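Internalin (Listeria monocytogenes serotype 4b, PDB 4FMZ) is a leucine-rich-repeat protein of the internalin family that probably takes part in bacterial adhesion to, and invasion of, host cells. Local coordinates at residues S287-N301 and L310-T324. Numbering follows the deposited sequence.
Sequences SQLNSLFLNNNQLGN and LTNLTTLFLSQNHIT. With EDO (1,2-ethanediol), chain G; EDO (1,2-ethanediol), chain F; EDO (1,2-ethanediol), chain H.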
loop_
_atom_site.group_PDB
_atom_site.type_symbol
_atom_site.label_atom_id
_atom_site.label_comp_id
_atom_site.label_asym_id
_atom_site.label_seq_id
_atom_site.Cartn_x
_atom_site.Cartn_y
_atom_site.Cartn_z
ATOM N N SER A 287 -29.138 3.141 -3.309
ATOM C CA SER A 287 -29.482 4.571 -3.352
ATOM C C SER A 287 -28.422 5.500 -2.695
ATOM O O SER A 287 -28.414 6.698 -2.991
ATOM C CB SER A 287 -30.851 4.809 -2.711
ATOM O OG SER A 287 -30.980 4.205 -1.431
ATOM N N GLN A 288 -27.517 4.957 -1.868
ATOM C CA GLN A 288 -26.478 5.732 -1.183
ATOM C C GLN A 288 -25.234 6.014 -2.092
ATOM O O GLN A 288 -24.373 6.807 -1.702
ATOM C CB GLN A 288 -26.061 5.000 0.121
ATOM C CG GLN A 288 -25.471 5.895 1.223
ATOM C CD GLN A 288 -26.466 6.714 2.033
ATOM O OE1 GLN A 288 -27.531 7.141 1.559
ATOM N NE2 GLN A 288 -26.098 7.008 3.275
ATOM N N LEU A 289 -25.152 5.393 -3.288
ATOM C CA LEU A 289 -24.041 5.569 -4.238
ATOM C C LEU A 289 -23.789 7.048 -4.626
ATOM O O LEU A 289 -24.744 7.775 -4.889
ATOM C CB LEU A 289 -24.308 4.772 -5.532
ATOM C CG LEU A 289 -23.944 3.285 -5.535
ATOM C CD1 LEU A 289 -24.589 2.572 -6.743
ATOM C CD2 LEU A 289 -22.418 3.082 -5.507
ATOM N N ASN A 290 -22.507 7.475 -4.654
ATOM C CA ASN A 290 -22.106 8.828 -5.070
ATOM C C ASN A 290 -21.351 8.780 -6.395
ATOM O O ASN A 290 -21.367 9.752 -7.144
ATOM C CB ASN A 290 -21.218 9.521 -4.002
ATOM C CG ASN A 290 -21.897 9.796 -2.677
ATOM O OD1 ASN A 290 -21.298 9.633 -1.613
ATOM N ND2 ASN A 290 -23.146 10.255 -2.701
ATOM N N SER A 291 -20.632 7.675 -6.647
ATOM C CA SER A 291 -19.811 7.515 -7.845
ATOM C C SER A 291 -20.048 6.154 -8.436
ATOM O O SER A 291 -19.930 5.131 -7.742
ATOM C CB SER A 291 -18.333 7.710 -7.522
ATOM O OG SER A 291 -18.139 8.905 -6.783
ATOM N N LEU A 292 -20.401 6.145 -9.723
ATOM C CA LEU A 292 -20.728 4.921 -10.439
ATOM C C LEU A 292 -20.063 4.919 -11.790
ATOM O O LEU A 292 -20.302 5.817 -12.600
ATOM C CB LEU A 292 -22.262 4.793 -10.566
ATOM C CG LEU A 292 -22.859 3.614 -11.344
ATOM C CD1 LEU A 292 -22.464 2.266 -10.729
ATOM C CD2 LEU A 292 -24.352 3.718 -11.355
ATOM N N PHE A 293 -19.215 3.912 -12.037
ATOM C CA PHE A 293 -18.497 3.788 -13.310
ATOM C C PHE A 293 -18.990 2.536 -14.037
ATOM O O PHE A 293 -18.708 1.406 -13.619
ATOM C CB PHE A 293 -16.979 3.766 -13.085
ATOM C CG PHE A 293 -16.459 5.011 -12.393
ATOM C CD1 PHE A 293 -16.401 5.085 -11.007
ATOM C CD2 PHE A 293 -16.077 6.125 -13.126
ATOM C CE1 PHE A 293 -15.956 6.246 -10.368
ATOM C CE2 PHE A 293 -15.634 7.291 -12.485
ATOM C CZ PHE A 293 -15.564 7.339 -11.114
ATOM N N LEU A 294 -19.769 2.755 -15.107
ATOM C CA LEU A 294 -20.384 1.703 -15.911
ATOM C C LEU A 294 -19.994 1.787 -17.391
ATOM O O LEU A 294 -20.583 1.088 -18.209
ATOM C CB LEU A 294 -21.919 1.757 -15.766
ATOM C CG LEU A 294 -22.504 1.046 -14.536
ATOM C CD1 LEU A 294 -23.933 1.479 -14.301
ATOM C CD2 LEU A 294 -22.457 -0.464 -14.693
ATOM N N ASN A 295 -18.998 2.625 -17.732
ATOM C CA ASN A 295 -18.477 2.790 -19.096
ATOM C C ASN A 295 -17.940 1.452 -19.617
ATOM O O ASN A 295 -17.509 0.625 -18.815
ATOM C CB ASN A 295 -17.344 3.844 -19.106
ATOM C CG ASN A 295 -16.253 3.523 -18.108
ATOM O OD1 ASN A 295 -16.436 3.663 -16.889
ATOM N ND2 ASN A 295 -15.161 2.943 -18.592
ATOM N N ASN A 296 -17.950 1.252 -20.950
ATOM C CA ASN A 296 -17.406 0.049 -21.605
ATOM C C ASN A 296 -18.026 -1.254 -21.065
ATOM O O ASN A 296 -17.339 -2.179 -20.627
ATOM C CB ASN A 296 -15.874 0.036 -21.498
ATOM C CG ASN A 296 -15.282 1.220 -22.211
ATOM O OD1 ASN A 296 -15.051 2.263 -21.615
ATOM N ND2 ASN A 296 -15.155 1.138 -23.523
ATOM N N ASN A 297 -19.350 -1.288 -21.099
ATOM C CA ASN A 297 -20.146 -2.445 -20.708
ATOM C C ASN A 297 -21.119 -2.706 -21.846
ATOM O O ASN A 297 -20.856 -2.246 -22.955
ATOM C CB ASN A 297 -20.815 -2.217 -19.340
ATOM C CG ASN A 297 -19.896 -2.602 -18.223
ATOM O OD1 ASN A 297 -19.605 -3.782 -18.041
ATOM N ND2 ASN A 297 -19.362 -1.617 -17.492
ATOM N N GLN A 298 -22.220 -3.413 -21.600
ATOM C CA GLN A 298 -23.167 -3.749 -22.656
ATOM C C GLN A 298 -24.582 -3.248 -22.299
ATOM O O GLN A 298 -25.580 -3.919 -22.581
ATOM C CB GLN A 298 -23.135 -5.272 -22.909
ATOM C CG GLN A 298 -21.755 -5.752 -23.392
ATOM C CD GLN A 298 -21.657 -7.224 -23.684
ATOM O OE1 GLN A 298 -22.615 -7.862 -24.131
ATOM N NE2 GLN A 298 -20.459 -7.765 -23.546
ATOM N N LEU A 299 -24.661 -2.031 -21.737
ATOM C CA LEU A 299 -25.932 -1.418 -21.332
ATOM C C LEU A 299 -26.640 -0.724 -22.495
ATOM O O LEU A 299 -25.991 -0.269 -23.432
ATOM C CB LEU A 299 -25.727 -0.413 -20.188
ATOM C CG LEU A 299 -25.048 -0.930 -18.908
ATOM C CD1 LEU A 299 -24.723 0.222 -17.995
ATOM C CD2 LEU A 299 -25.922 -1.970 -18.173
ATOM N N GLY A 300 -27.953 -0.605 -22.379
ATOM C CA GLY A 300 -28.798 0.040 -23.373
ATOM C C GLY A 300 -29.780 1.013 -22.761
ATOM O O GLY A 300 -29.736 1.277 -21.563
ATOM N N ASN A 301 -30.704 1.510 -23.575
ATOM C CA ASN A 301 -31.706 2.501 -23.170
ATOM C C ASN A 301 -32.602 2.032 -22.024
ATOM O O ASN A 301 -32.951 2.849 -21.177
ATOM C CB ASN A 301 -32.548 2.898 -24.374
ATOM C CG ASN A 301 -31.723 3.599 -25.430
ATOM O OD1 ASN A 301 -30.631 4.123 -25.163
ATOM N ND2 ASN A 301 -32.226 3.633 -26.653
ATOM N N LEU A 310 -30.875 6.896 -8.766
ATOM C CA LEU A 310 -29.714 7.066 -7.886
ATOM C C LEU A 310 -29.360 8.557 -7.778
ATOM O O LEU A 310 -28.325 9.006 -8.277
ATOM C CB LEU A 310 -28.519 6.230 -8.408
ATOM C CG LEU A 310 -28.778 4.734 -8.616
ATOM C CD1 LEU A 310 -27.708 4.102 -9.489
ATOM C CD2 LEU A 310 -28.903 4.026 -7.298
ATOM N N THR A 311 -30.219 9.312 -7.076
ATOM C CA THR A 311 -30.163 10.773 -6.957
ATOM C C THR A 311 -28.984 11.321 -6.130
ATOM O O THR A 311 -28.740 12.532 -6.195
ATOM C CB THR A 311 -31.503 11.323 -6.459
ATOM O OG1 THR A 311 -31.895 10.625 -5.283
ATOM C CG2 THR A 311 -32.604 11.220 -7.524
ATOM N N ASN A 312 -28.212 10.471 -5.422
ATOM C CA ASN A 312 -27.039 10.971 -4.687
ATOM C C ASN A 312 -25.757 10.863 -5.525
ATOM O O ASN A 312 -24.682 11.204 -5.035
ATOM C CB ASN A 312 -26.850 10.281 -3.333
ATOM C CG ASN A 312 -28.043 10.321 -2.417
ATOM O OD1 ASN A 312 -28.367 9.317 -1.811
ATOM N ND2 ASN A 312 -28.720 11.462 -2.271
ATOM N N LEU A 313 -25.871 10.443 -6.802
ATOM C CA LEU A 313 -24.723 10.346 -7.704
ATOM C C LEU A 313 -24.166 11.715 -8.035
ATOM O O LEU A 313 -24.928 12.620 -8.392
ATOM C CB LEU A 313 -25.093 9.629 -9.030
ATOM C CG LEU A 313 -25.276 8.105 -9.013
ATOM C CD1 LEU A 313 -25.650 7.609 -10.399
ATOM C CD2 LEU A 313 -24.029 7.383 -8.536
ATOM N N THR A 314 -22.844 11.875 -7.900
ATOM C CA THR A 314 -22.171 13.117 -8.281
ATOM C C THR A 314 -21.241 12.810 -9.468
ATOM O O THR A 314 -20.907 13.717 -10.234
ATOM C CB THR A 314 -21.449 13.793 -7.108
ATOM O OG1 THR A 314 -20.518 12.877 -6.557
ATOM C CG2 THR A 314 -22.405 14.297 -6.032
ATOM N N THR A 315 -20.867 11.521 -9.639
ATOM C CA THR A 315 -20.044 11.051 -10.751
ATOM C C THR A 315 -20.729 9.857 -11.417
ATOM O O THR A 315 -21.114 8.898 -10.742
ATOM C CB THR A 315 -18.621 10.737 -10.280
ATOM O OG1 THR A 315 -18.044 11.942 -9.788
ATOM C CG2 THR A 315 -17.745 10.206 -11.387
ATOM N N LEU A 316 -20.879 9.923 -12.748
ATOM C CA LEU A 316 -21.486 8.837 -13.508
ATOM C C LEU A 316 -20.795 8.659 -14.849
ATOM O O LEU A 316 -20.820 9.562 -15.692
ATOM C CB LEU A 316 -22.995 9.068 -13.693
ATOM C CG LEU A 316 -23.748 8.065 -14.572
ATOM C CD1 LEU A 316 -23.793 6.654 -13.933
ATOM C CD2 LEU A 316 -25.115 8.568 -14.875
ATOM N N PHE A 317 -20.158 7.501 -15.032
ATOM C CA PHE A 317 -19.507 7.164 -16.296
ATOM C C PHE A 317 -20.336 6.110 -17.022
ATOM O O PHE A 317 -20.699 5.080 -16.437
ATOM C CB PHE A 317 -18.058 6.699 -16.091
ATOM C CG PHE A 317 -17.025 7.800 -15.913
ATOM C CD1 PHE A 317 -17.337 8.978 -15.229
ATOM C CD2 PHE A 317 -15.723 7.628 -16.361
ATOM C CE1 PHE A 317 -16.382 9.997 -15.066
ATOM C CE2 PHE A 317 -14.758 8.629 -16.162
ATOM C CZ PHE A 317 -15.090 9.800 -15.504
ATOM N N LEU A 318 -20.687 6.397 -18.284
ATOM C CA LEU A 318 -21.512 5.500 -19.091
ATOM C C LEU A 318 -21.058 5.415 -20.537
ATOM O O LEU A 318 -21.737 4.764 -21.318
ATOM C CB LEU A 318 -22.982 5.961 -19.071
ATOM C CG LEU A 318 -23.798 5.666 -17.828
ATOM C CD1 LEU A 318 -25.092 6.411 -17.867
ATOM C CD2 LEU A 318 -24.051 4.173 -17.666
ATOM N N SER A 319 -19.940 6.059 -20.916
ATOM C CA SER A 319 -19.523 6.055 -22.326
ATOM C C SER A 319 -19.241 4.648 -22.853
ATOM O O SER A 319 -18.901 3.755 -22.092
ATOM C CB SER A 319 -18.304 6.945 -22.540
ATOM O OG SER A 319 -17.117 6.400 -21.992
ATOM N N GLN A 320 -19.433 4.464 -24.167
ATOM C CA GLN A 320 -19.152 3.244 -24.927
ATOM C C GLN A 320 -19.895 1.988 -24.405
ATOM O O GLN A 320 -19.316 0.917 -24.166
ATOM C CB GLN A 320 -17.641 3.004 -25.068
ATOM C CG GLN A 320 -16.956 4.165 -25.832
ATOM C CD GLN A 320 -15.602 3.814 -26.394
ATOM O OE1 GLN A 320 -14.799 3.122 -25.768
ATOM N NE2 GLN A 320 -15.278 4.373 -27.552
ATOM N N ASN A 321 -21.209 2.149 -24.280
ATOM C CA ASN A 321 -22.209 1.105 -24.053
ATOM C C ASN A 321 -23.004 1.088 -25.371
ATOM O O ASN A 321 -22.393 1.339 -26.415
ATOM C CB ASN A 321 -23.071 1.433 -22.820
ATOM C CG ASN A 321 -22.408 1.052 -21.529
ATOM O OD1 ASN A 321 -22.392 -0.110 -21.153
ATOM N ND2 ASN A 321 -21.866 2.021 -20.811
ATOM N N HIS A 322 -24.340 0.959 -25.341
ATOM C CA HIS A 322 -25.208 1.052 -26.545
ATOM C C HIS A 322 -26.371 2.020 -26.242
ATOM O O HIS A 322 -27.510 1.744 -26.611
ATOM C CB HIS A 322 -25.758 -0.346 -26.972
ATOM C CG HIS A 322 -24.739 -1.431 -26.966
ATOM N ND1 HIS A 322 -23.689 -1.441 -27.870
ATOM C CD2 HIS A 322 -24.615 -2.495 -26.141
ATOM C CE1 HIS A 322 -22.951 -2.493 -27.550
ATOM N NE2 HIS A 322 -23.477 -3.166 -26.530
ATOM N N ILE A 323 -26.094 3.127 -25.533
ATOM C CA ILE A 323 -27.142 4.062 -25.108
ATOM C C ILE A 323 -27.304 5.176 -26.122
ATOM O O ILE A 323 -26.313 5.795 -26.517
ATOM C CB ILE A 323 -26.836 4.614 -23.690
ATOM C CG1 ILE A 323 -26.633 3.464 -22.687
ATOM C CG2 ILE A 323 -27.910 5.602 -23.193
ATOM C CD1 ILE A 323 -25.595 3.821 -21.577
ATOM N N THR A 324 -28.562 5.452 -26.515
ATOM C CA THR A 324 -28.882 6.529 -27.455
ATOM C C THR A 324 -29.860 7.539 -26.826
ATOM O O THR A 324 -30.055 8.629 -27.376
ATOM C CB THR A 324 -29.444 5.966 -28.769
ATOM O OG1 THR A 324 -30.632 5.209 -28.502
ATOM C CG2 THR A 324 -28.417 5.137 -29.541
HETATM C C1 EDO G . -23.788 7.175 -22.545
HETATM O O1 EDO G . -23.168 6.027 -23.117
HETATM C C2 EDO G . -24.349 8.025 -23.690
HETATM O O2 EDO G . -23.300 8.241 -24.624
HETATM C C1 EDO F . -16.959 8.452 -3.814
HETATM O O1 EDO F . -16.302 9.712 -3.925
HETATM C C2 EDO F . -17.225 8.092 -2.332
HETATM O O2 EDO F . -18.165 8.989 -1.754
HETATM C C1 EDO H . -11.895 0.908 -16.604
HETATM O O1 EDO H . -12.938 1.316 -17.479
HETATM C C2 EDO H . -12.420 0.890 -15.152
HETATM O O2 EDO H . -13.156 2.079 -14.939
HETATM O O HOH W 1 -27.575 7.588 -5.268
HETATM O O HOH W 2 -18.430 11.501 -7.171
HETATM O O HOH W 3 -17.376 -0.693 -24.927
HETATM O O HOH W 4 -23.764 -5.928 -26.336
HETATM O O HOH W 5 -30.257 0.720 -26.353
#
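Phe293 and Phe317 meet edge to face on neighbouring parallel strands, 291-293 and 315-317, of the leucine-rich-repeat solenoid. Their ring planes stand 69° apart. Phe293 CE2 lies 3.5 Å above the plane of the Phe317 ring, over its centre. The far end of the Phe293 ring reaches Thr315, with Phe293 CZ 3.6 Å from Thr315 CG2. On the other side of the strands, Leu292 and Leu316 run alongside each other into the interior. With chi1 at 177°, CG of Leu292 swings anti to its own N, and this carries Leu292 CD2 to 3.9 Å from Leu316 CD1. Leu310 comes in roughly perpendicular to Leu292 and touches its CD2 with CD1, and Ile307 of helix 304-308 packs against Leu316.

Past the strands, the asparagines of the repeat take over. Asn321 lays its amide flat between backbone groups of both segments. Its OD1 accepts from Leu299 N at 3.0 Å, while its ND2 donates to Leu318 O. Asn297 ND2 donates to Val272 O, and its OD1 accepts from Ile277 N, both in the preceding coil of the solenoid. The two amide nitrogens also donate to Leu294 O from opposite faces of its carbonyl plane, Asn297 ND2 at 3.1 Å and Asn321 ND2 at 3.0 Å.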